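Local coordinates for odorant binding protein OBP69a (Ceratitis capitata, PDB 6HHE) that probably binds small odorants, and may carry pheromone components involved in intersex communication, as a secreted, mostly helical member of the PBP/GOBP family, at residues L14-L17 with C18-T22; N40-R43 with L44-F47; L57-A60 with D61-H65; G93-G96 with C97-A100. All blocks are in the same frame, centred on the assembly; numbering follows the deposited sequence. Where two conformers were deposited one is given.

Contact 1: L14-L17 with C18-T22; sequences LTNL and CIKET
Ile-19 lies over the carbonyl of Thr-15, one helical turn earlier, and its side chain can be followed outward atom by atom. CB rests 3.5 Å from Thr-15 O, the same oxygen that accepts the backbone bond from Ile-19 N. CG1 stands beside the backbone N (chi1 -71°), which brings it closer still, 3.2 Å from Thr-15 O. The chain then runs on extended (chi2 170°), so that CD1 slips past the oxygen and comes within 3.6 Å of Thr-15 CG2, methyl against methyl, the two side chains crossing at a slant. Thr-15 can offer that methyl because its hydroxyl turns back to Ala-11 O. All of this is i to i+4 packing on helix 10-22, along which the amides of residues 18 to 21 pair in turn with the carbonyls of residues 14 to 17. On another flank Cys-18 carries one of the disulfides of this odorant-binding fold, to Cys-50 of helix 42-55, and Leu-14 CD2 lies 4.2 Å from Cys-18 SG. Lys-20 bends at its last torsion and sets its ammonium beside the Asn-16 amide; the spacing of NZ and OD1, 2.4 Å, is too short to be trusted in detail. In one of its conformers Glu-21 makes a salt bridge to Lys-54 of helix 42-55. At the C-terminal turn, Thr-22 OG1 bonds to Cys-18 O at 2.8 Å, while Thr-22 N reaches that oxygen from the opposite face of the carbonyl plane, at 3.0 Å.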
loop_
_atom_site.group_PDB
_atom_site.type_symbol
_atom_site.label_atom_id
_atom_site.label_comp_id
_atom_site.label_asym_id
_atom_site.label_seq_id
_atom_site.Cartn_x
_atom_site.Cartn_y
_atom_site.Cartn_z
ATOM N N LEU A 14 -2.989 -4.305 -12.415
ATOM C CA LEU A 14 -3.556 -3.596 -11.274
ATOM C C LEU A 14 -3.008 -2.168 -11.186
ATOM O O LEU A 14 -3.765 -1.198 -10.993
ATOM C CB LEU A 14 -3.255 -4.403 -10.009
ATOM C CG LEU A 14 -4.043 -4.165 -8.726
ATOM C CD1 LEU A 14 -3.978 -5.407 -7.859
ATOM C CD2 LEU A 14 -3.442 -3.036 -7.999
ATOM N N THR A 15 -1.680 -2.025 -11.304
ATOM C CA THR A 15 -1.044 -0.711 -11.217
ATOM C C THR A 15 -1.586 0.224 -12.281
ATOM O O THR A 15 -1.869 1.394 -11.994
ATOM C CB THR A 15 0.476 -0.849 -11.363
ATOM O OG1 THR A 15 0.953 -1.609 -10.268
ATOM C CG2 THR A 15 1.191 0.527 -11.350
ATOM N N ASN A 16 -1.714 -0.268 -13.511
ATOM C CA ASN A 16 -2.259 0.532 -14.605
ATOM C C ASN A 16 -3.615 1.090 -14.255
ATOM O O ASN A 16 -3.863 2.286 -14.440
ATOM C CB ASN A 16 -2.401 -0.292 -15.888
ATOM C CG ASN A 16 -3.301 0.411 -16.948
ATOM O OD1 ASN A 16 -2.910 1.447 -17.498
ATOM N ND2 ASN A 16 -4.501 -0.159 -17.239
ATOM N N LEU A 17 -4.554 0.207 -13.877
ATOM C CA LEU A 17 -5.905 0.635 -13.534
ATOM C C LEU A 17 -5.880 1.723 -12.478
ATOM O O LEU A 17 -6.545 2.764 -12.603
ATOM C CB LEU A 17 -6.737 -0.542 -13.015
ATOM C CG LEU A 17 -7.270 -1.595 -13.974
ATOM C CD1 LEU A 17 -8.079 -2.587 -13.157
ATOM C CD2 LEU A 17 -8.097 -0.949 -15.025
ATOM N N CYS A 18 -5.084 1.504 -11.435
ATOM C CA CYS A 18 -5.106 2.451 -10.327
ATOM C C CYS A 18 -4.439 3.770 -10.699
ATOM O O CYS A 18 -4.893 4.829 -10.255
ATOM C CB CYS A 18 -4.453 1.837 -9.096
ATOM S SG CYS A 18 -5.483 0.576 -8.254
ATOM N N ILE A 19 -3.397 3.738 -11.527
ATOM C CA ILE A 19 -2.856 4.984 -12.065
ATOM C C ILE A 19 -3.922 5.757 -12.822
ATOM O O ILE A 19 -4.084 6.967 -12.629
ATOM C CB ILE A 19 -1.629 4.704 -12.944
ATOM C CG1 ILE A 19 -0.479 4.277 -12.055
ATOM C CG2 ILE A 19 -1.294 5.941 -13.767
ATOM C CD1 ILE A 19 0.716 3.752 -12.819
ATOM N N LYS A 20 -4.683 5.076 -13.691
ATOM C CA LYS A 20 -5.615 5.803 -14.529
ATOM C C LYS A 20 -6.763 6.358 -13.696
ATOM O O LYS A 20 -7.226 7.474 -13.935
ATOM C CB LYS A 20 -6.153 4.903 -15.643
ATOM C CG LYS A 20 -5.134 4.577 -16.705
ATOM C CD LYS A 20 -5.803 3.735 -17.795
ATOM C CE LYS A 20 -5.009 3.771 -19.089
ATOM N NZ LYS A 20 -3.639 3.280 -18.851
ATOM N N GLU A 21 -7.178 5.581 -12.686
ATOM C CA GLU A 21 -8.314 5.908 -11.842
ATOM C C GLU A 21 -8.013 7.071 -10.901
ATOM O O GLU A 21 -8.915 7.860 -10.594
ATOM C CB GLU A 21 -8.715 4.639 -11.071
ATOM C CG GLU A 21 -9.917 4.745 -10.165
ATOM C CD GLU A 21 -10.241 3.431 -9.440
ATOM O OE1 GLU A 21 -10.023 2.327 -9.996
ATOM O OE2 GLU A 21 -10.764 3.530 -8.314
ATOM N N THR A 22 -6.750 7.223 -10.433
ATOM C CA THR A 22 -6.378 8.214 -9.441
ATOM C C THR A 22 -5.627 9.417 -9.997
ATOM O O THR A 22 -5.505 10.434 -9.294
ATOM C CB THR A 22 -5.499 7.612 -8.337
ATOM O OG1 THR A 22 -4.275 7.143 -8.902
ATOM C CG2 THR A 22 -6.238 6.498 -7.639
#

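Contact 2: N40-R43 with L44-F47; sequences NNQR and LKCF
The chain enters helix 42-55 at Asn-41, the N-cap residue, whose carbonyl takes the first i to i+4 bond from Lys-45 N at 3.1 Å, as well as a weak one from Leu-44 N; its side chain adds no capping bond. Gln-42 O and Arg-43 O continue the series to Cys-46 N and Phe-47 N. Among the side chains, Lys-45 does most of the reaching. It stays extended beyond CG and runs back toward the start of the helix, with CG 3.4 Å from Asn-41 O and its CD and CE crossing the Gln-42 amide at a slant. Gln-42 bends at its second torsion (chi2 -56°), folding that amide over the lysine so that OE1 receives NZ at 2.9 Å, the donor tilted 21° from the amide plane. Asn-40 closes in from the loop, its ND2 3.8 Å from Lys-45 CE. Cys-46 sets SG 3.5 Å from Gln-42 O. Lys-45 is a buried residue, and its ammonium has a second, charged partner in Glu-98, whose carboxylate also accepts from Gln-42 NE2. This first turn of helix 42-55 is therefore held against helix 96-110 by a salt bridge and by the Cys-46 to Cys-97 disulfide, while Leu-44 leans on Phe-29 of helix 26-35 and Phe-47 packs against Thr-22 and Ile-19 of helix 10-22.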
loop_
_atom_site.group_PDB
_atom_site.type_symbol
_atom_site.label_atom_id
_atom_site.label_comp_id
_atom_site.label_asym_id
_atom_site.label_seq_id
_atom_site.Cartn_x
_atom_site.Cartn_y
_atom_site.Cartn_z
ATOM N N ASN A 40 3.170 13.867 0.570
ATOM C CA ASN A 40 1.787 13.972 1.038
ATOM C C ASN A 40 0.880 14.549 -0.041
ATOM O O ASN A 40 0.349 15.652 0.073
ATOM C CB ASN A 40 1.735 14.850 2.282
ATOM C CG ASN A 40 1.959 14.054 3.533
ATOM O OD1 ASN A 40 3.090 13.773 3.893
ATOM N ND2 ASN A 40 0.874 13.670 4.195
ATOM N N ASN A 41 0.793 13.846 -1.157
ATOM C CA ASN A 41 -0.029 14.288 -2.269
ATOM C C ASN A 41 -1.233 13.374 -2.306
ATOM O O ASN A 41 -1.105 12.116 -2.209
ATOM C CB ASN A 41 0.749 14.246 -3.588
ATOM C CG ASN A 41 1.852 15.303 -3.662
ATOM O OD1 ASN A 41 3.018 15.064 -3.306
ATOM N ND2 ASN A 41 1.486 16.472 -4.161
ATOM N N GLN A 42 -2.405 13.972 -2.424
ATOM C CA GLN A 42 -3.627 13.179 -2.363
ATOM C C GLN A 42 -3.713 12.132 -3.445
ATOM O O GLN A 42 -4.188 11.044 -3.162
ATOM C CB GLN A 42 -4.862 14.073 -2.497
ATOM C CG GLN A 42 -4.965 15.117 -1.377
ATOM C CD GLN A 42 -4.960 14.479 0.006
ATOM O OE1 GLN A 42 -4.051 14.714 0.779
ATOM N NE2 GLN A 42 -5.984 13.687 0.325
ATOM N N ARG A 43 -3.182 12.397 -4.650
ATOM C CA ARG A 43 -3.286 11.359 -5.680
ATOM C C ARG A 43 -2.463 10.123 -5.331
ATOM O O ARG A 43 -2.887 9.014 -5.632
ATOM C CB ARG A 43 -2.849 11.869 -7.046
ATOM C CG ARG A 43 -3.813 12.843 -7.626
ATOM C CD ARG A 43 -3.198 13.629 -8.779
ATOM N NE ARG A 43 -2.118 14.505 -8.361
ATOM C CZ ARG A 43 -0.890 14.486 -8.898
ATOM N NH1 ARG A 43 -0.563 13.621 -9.850
ATOM N NH2 ARG A 43 0.031 15.331 -8.415
ATOM N N LEU A 44 -1.328 10.291 -4.631
ATOM C CA LEU A 44 -0.561 9.130 -4.189
ATOM C C LEU A 44 -1.307 8.390 -3.091
ATOM O O LEU A 44 -1.353 7.157 -3.101
ATOM C CB LEU A 44 0.806 9.565 -3.753
ATOM C CG LEU A 44 1.730 8.440 -3.255
ATOM C CD1 LEU A 44 1.949 7.369 -4.324
ATOM C CD2 LEU A 44 3.086 9.000 -2.843
ATOM N N LYS A 45 -1.912 9.121 -2.144
ATOM C CA LYS A 45 -2.694 8.474 -1.098
ATOM C C LYS A 45 -3.798 7.637 -1.724
ATOM O O LYS A 45 -4.049 6.494 -1.308
ATOM C CB LYS A 45 -3.309 9.535 -0.161
ATOM C CG LYS A 45 -2.297 10.474 0.475
ATOM C CD LYS A 45 -2.991 11.326 1.547
ATOM C CE LYS A 45 -1.966 12.253 2.061
ATOM N NZ LYS A 45 -2.712 13.275 2.896
ATOM N N CYS A 46 -4.465 8.185 -2.724
ATOM C CA CYS A 46 -5.577 7.460 -3.318
ATOM C C CYS A 46 -5.114 6.309 -4.190
ATOM O O CYS A 46 -5.829 5.305 -4.257
ATOM C CB CYS A 46 -6.455 8.391 -4.105
ATOM S SG CYS A 46 -7.390 9.524 -3.040
ATOM N N PHE A 47 -3.963 6.425 -4.849
ATOM C CA PHE A 47 -3.382 5.260 -5.518
ATOM C C PHE A 47 -3.169 4.127 -4.535
ATOM O O PHE A 47 -3.458 2.968 -4.838
ATOM C CB PHE A 47 -2.064 5.649 -6.187
ATOM C CG PHE A 47 -1.323 4.490 -6.748
ATOM C CD1 PHE A 47 -1.674 3.989 -7.992
ATOM C CD2 PHE A 47 -0.286 3.905 -6.037
ATOM C CE1 PHE A 47 -0.990 2.863 -8.486
ATOM C CE2 PHE A 47 0.398 2.766 -6.513
ATOM C CZ PHE A 47 0.034 2.269 -7.763
#

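Contact 3: L57-A60 with D61-H65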
loop_
_atom_site.group_PDB
_atom_site.type_symbol
_atom_site.label_atom_id
_atom_site.label_comp_id
_atom_site.label_asym_id
_atom_site.label_seq_id
_atom_site.Cartn_x
_atom_site.Cartn_y
_atom_site.Cartn_z
ATOM N N LEU A 57 -7.761 -5.716 0.665
ATOM C CA LEU A 57 -7.147 -5.533 1.981
ATOM C C LEU A 57 -7.724 -4.384 2.802
ATOM O O LEU A 57 -7.275 -4.176 3.941
ATOM C CB LEU A 57 -5.639 -5.336 1.826
ATOM C CG LEU A 57 -5.030 -6.488 1.044
ATOM C CD1 LEU A 57 -3.600 -6.224 0.828
ATOM C CD2 LEU A 57 -5.199 -7.804 1.823
ATOM N N ILE A 58 -8.670 -3.621 2.262
ATOM C CA ILE A 58 -9.301 -2.571 3.042
ATOM C C ILE A 58 -10.778 -2.558 2.680
ATOM O O ILE A 58 -11.147 -2.669 1.504
ATOM C CB ILE A 58 -8.600 -1.214 2.803
ATOM C CG1 ILE A 58 -9.059 -0.174 3.835
ATOM C CG2 ILE A 58 -8.823 -0.750 1.376
ATOM C CD1 ILE A 58 -8.294 1.163 3.808
ATOM N N ASP A 59 -11.627 -2.458 3.694
ATOM C CA ASP A 59 -13.056 -2.657 3.491
ATOM C C ASP A 59 -13.771 -1.316 3.374
ATOM O O ASP A 59 -13.162 -0.248 3.454
ATOM C CB ASP A 59 -13.644 -3.519 4.612
ATOM C CG ASP A 59 -13.611 -2.851 5.978
ATOM O OD1 ASP A 59 -13.539 -1.615 6.076
ATOM O OD2 ASP A 59 -13.679 -3.587 6.983
ATOM N N ALA A 60 -15.096 -1.375 3.204
ATOM C CA ALA A 60 -15.868 -0.150 3.018
ATOM C C ALA A 60 -15.862 0.741 4.249
ATOM O O ALA A 60 -16.174 1.928 4.138
ATOM C CB ALA A 60 -17.311 -0.484 2.636
ATOM N N ASP A 61 -15.534 0.205 5.417
ATOM C CA ASP A 61 -15.429 1.014 6.621
ATOM C C ASP A 61 -14.019 1.541 6.839
ATOM O O ASP A 61 -13.711 2.023 7.935
ATOM C CB ASP A 61 -15.875 0.211 7.843
ATOM C CG ASP A 61 -17.352 -0.104 7.826
ATOM O OD1 ASP A 61 -17.738 -1.136 7.232
ATOM O OD2 ASP A 61 -18.123 0.684 8.415
ATOM N N ASN A 62 -13.161 1.437 5.827
ATOM C CA ASN A 62 -11.767 1.886 5.917
ATOM C C ASN A 62 -10.993 1.150 7.009
ATOM O O ASN A 62 -10.144 1.731 7.686
ATOM C CB ASN A 62 -11.679 3.391 6.146
ATOM C CG ASN A 62 -12.344 4.172 5.064
ATOM O OD1 ASN A 62 -12.368 3.755 3.907
ATOM N ND2 ASN A 62 -12.897 5.318 5.427
ATOM N N ILE A 63 -11.278 -0.138 7.193
ATOM C CA ILE A 63 -10.505 -0.976 8.106
ATOM C C ILE A 63 -9.636 -1.906 7.278
ATOM O O ILE A 63 -10.098 -2.496 6.288
ATOM C CB ILE A 63 -11.401 -1.758 9.077
ATOM C CG1 ILE A 63 -11.926 -0.813 10.153
ATOM C CG2 ILE A 63 -10.616 -2.850 9.752
ATOM C CD1 ILE A 63 -13.363 -0.503 10.011
ATOM N N VAL A 64 -8.370 -2.009 7.656
ATOM C CA VAL A 64 -7.411 -2.799 6.899
ATOM C C VAL A 64 -7.391 -4.229 7.415
ATOM O O VAL A 64 -7.356 -4.455 8.625
ATOM C CB VAL A 64 -6.032 -2.146 7.004
ATOM C CG1 VAL A 64 -4.979 -2.967 6.275
ATOM C CG2 VAL A 64 -6.125 -0.699 6.481
ATOM N N HIS A 65 -7.337 -5.185 6.496
ATOM C CA HIS A 65 -7.314 -6.615 6.838
ATOM C C HIS A 65 -6.150 -7.284 6.143
ATOM O O HIS A 65 -6.317 -8.160 5.305
ATOM C CB HIS A 65 -8.626 -7.279 6.449
ATOM C CG HIS A 65 -9.830 -6.585 6.993
ATOM N ND1 HIS A 65 -10.166 -6.623 8.330
ATOM C CD2 HIS A 65 -10.767 -5.821 6.390
ATOM C CE1 HIS A 65 -11.268 -5.922 8.524
ATOM N NE2 HIS A 65 -11.652 -5.421 7.364
#
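Asp-59 turns CG between its own backbone N and carbonyl carbon (chi1 66°), and His-65 swings its ring beside its backbone N (chi1 -53°); together these rotations bring carboxylate and imidazole to one side of the loop. His-65 NE2 donates to Asp-59 OD2 at 2.8 Å, a nearly straight bond that lies close to the plane of the imidazole ring but meets the oxygen from above the carboxylate plane. The other oxygen, OD1, takes Ile-63 N at 2.9 Å and, weakly, Asp-61 N, so one aspartate ties both the turn and the returning arm of the loop. Behind it the backbones pair in antiparallel fashion: His-65 N bonds to Leu-57 O at 2.7 Å and Asp-59 N to Ile-63 O at 3.0 Å, with Ile-58 and Val-64 the non-hydrogen-bonded pair between them. Their side chains meet at Ile-58 CD1 and Val-64 CG2, 3.9 Å apart, on a face packed against helices 42-55 and 96-110. Asn-62, the fourth residue of the type I turn that begins at Asp-59, has a positive phi, and its N bonds to Asp-59 O, which is the pattern of a short beta hairpin closed by a type I turn with a G1 bulge.

Contact 4: G93-G96 with C97-A100; sequences GADG and CETA
Thr-99 and Asp-95 make the tight side of this contact. Thr-99 OG1 lies beside its own backbone N, where it donates to Asp-95 O at 3.0 Å and accepts from Gly-93 N at 3.0 Å in an almost straight bond; these two bonds join the loop to the first turn of helix 96-110. Thr-99 N reaches the same Asp-95 O from the opposite face of its carbonyl plane. Gly-93, with no side chain, lets its CA come 4.0 Å from Glu-98 CB. Asp-95 is the N-cap: with CG between its backbone N and carbonyl carbon (chi1 55°), OD1 receives Glu-98 N at 3.0 Å, nearly along the C-O axis. Next to it, Glu-98 CG packs 3.3 Å from that same OD1. The looser side is where the two carboxylates face each other, for they meet only through a water that donates to both, 2.5 Å from Asp-95 OD2 and 2.7 Å from Glu-98 OE1. Glu-98 itself is held by helix 42-55, OE2 by Lys-45 and OE1 by Gln-42 NE2. Ala-94 lies at this outer, exposed end. Two acidic groups thus stand close together at a helix N-terminus, and the helix dipole, the capping amide, the bridging water and Lys-45 would probably offset their mutual repulsion and favour the charged forms.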
loop_
_atom_site.group_PDB
_atom_site.type_symbol
_atom_site.label_atom_id
_atom_site.label_comp_id
_atom_site.label_asym_id
_atom_site.label_seq_id
_atom_site.Cartn_x
_atom_site.Cartn_y
_atom_site.Cartn_z
ATOM N N GLY A 93 -7.302 7.462 9.302
ATOM C CA GLY A 93 -7.360 8.869 8.978
ATOM C C GLY A 93 -8.788 9.253 8.665
ATOM O O GLY A 93 -9.710 8.464 8.900
ATOM N N ALA A 94 -8.960 10.407 8.040
ATOM C CA ALA A 94 -10.290 10.984 7.873
ATOM C C ALA A 94 -11.112 10.258 6.815
ATOM O O ALA A 94 -12.346 10.322 6.836
ATOM C CB ALA A 94 -10.148 12.461 7.530
ATOM N N ASP A 95 -10.462 9.580 5.877
ATOM C CA ASP A 95 -11.167 8.849 4.834
ATOM C C ASP A 95 -10.294 7.675 4.422
ATOM O O ASP A 95 -9.288 7.381 5.070
ATOM C CB ASP A 95 -11.511 9.757 3.649
ATOM C CG ASP A 95 -10.299 10.474 3.079
ATOM O OD1 ASP A 95 -9.264 9.817 2.846
ATOM O OD2 ASP A 95 -10.373 11.704 2.863
ATOM N N GLY A 96 -10.677 7.009 3.331
ATOM C CA GLY A 96 -9.966 5.803 2.943
ATOM C C GLY A 96 -8.562 6.085 2.447
ATOM O O GLY A 96 -7.630 5.317 2.739
ATOM N N CYS A 97 -8.394 7.160 1.670
ATOM C CA CYS A 97 -7.075 7.461 1.134
ATOM C C CYS A 97 -6.122 7.833 2.254
ATOM O O CYS A 97 -4.980 7.367 2.252
ATOM C CB CYS A 97 -7.093 8.578 0.079
ATOM S SG CYS A 97 -8.148 8.340 -1.458
ATOM N N GLU A 98 -6.567 8.638 3.230
ATOM C CA GLU A 98 -5.702 8.972 4.367
ATOM C C GLU A 98 -5.357 7.725 5.181
ATOM O O GLU A 98 -4.198 7.535 5.576
ATOM C CB GLU A 98 -6.351 9.989 5.306
ATOM C CG GLU A 98 -6.843 11.252 4.653
ATOM C CD GLU A 98 -5.737 12.096 4.070
ATOM O OE1 GLU A 98 -6.051 12.965 3.216
ATOM O OE2 GLU A 98 -4.560 11.916 4.462
ATOM N N THR A 99 -6.341 6.863 5.468
ATOM C CA THR A 99 -6.051 5.610 6.169
ATOM C C THR A 99 -5.041 4.766 5.404
ATOM O O THR A 99 -4.099 4.225 6.001
ATOM C CB THR A 99 -7.319 4.792 6.393
ATOM O OG1 THR A 99 -8.235 5.567 7.176
ATOM C CG2 THR A 99 -7.016 3.526 7.145
ATOM N N ALA A 100 -5.224 4.613 4.084
ATOM C CA ALA A 100 -4.255 3.817 3.328
ATOM C C ALA A 100 -2.854 4.399 3.462
ATOM O O ALA A 100 -1.873 3.651 3.629
ATOM C CB ALA A 100 -4.650 3.760 1.853
HETATM O O HOH W 1 -8.585 13.419 2.533
#

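Contacts 1, 2 and 4 are helical, lying respectively within a helix and at the starts of two others, whereas contact 3 is a hairpin between helices. Contacts 2 and 4 are joined most firmly, by a disulfide and a salt bridge. Contact 1 meets contact 2 by packing of Cys-18 on the Phe-47 ring and of Thr-22 on the backbone of Cys-46 and Phe-47; Asn-62 of contact 3 packs on contact 4. All are partly buried: contact 1 through Thr-15 and Cys-18, contact 2 through Leu-44, Phe-47 and a lysine bridged to Glu-98, contact 3 through Ile-58 and Val-64, contact 4 through Thr-99 and Ala-100. Toward the surface, contact 1 exposes its lysine, contact 3 relies on one aspartate serving several donors, and contact 4 pairs two carboxylates through a water.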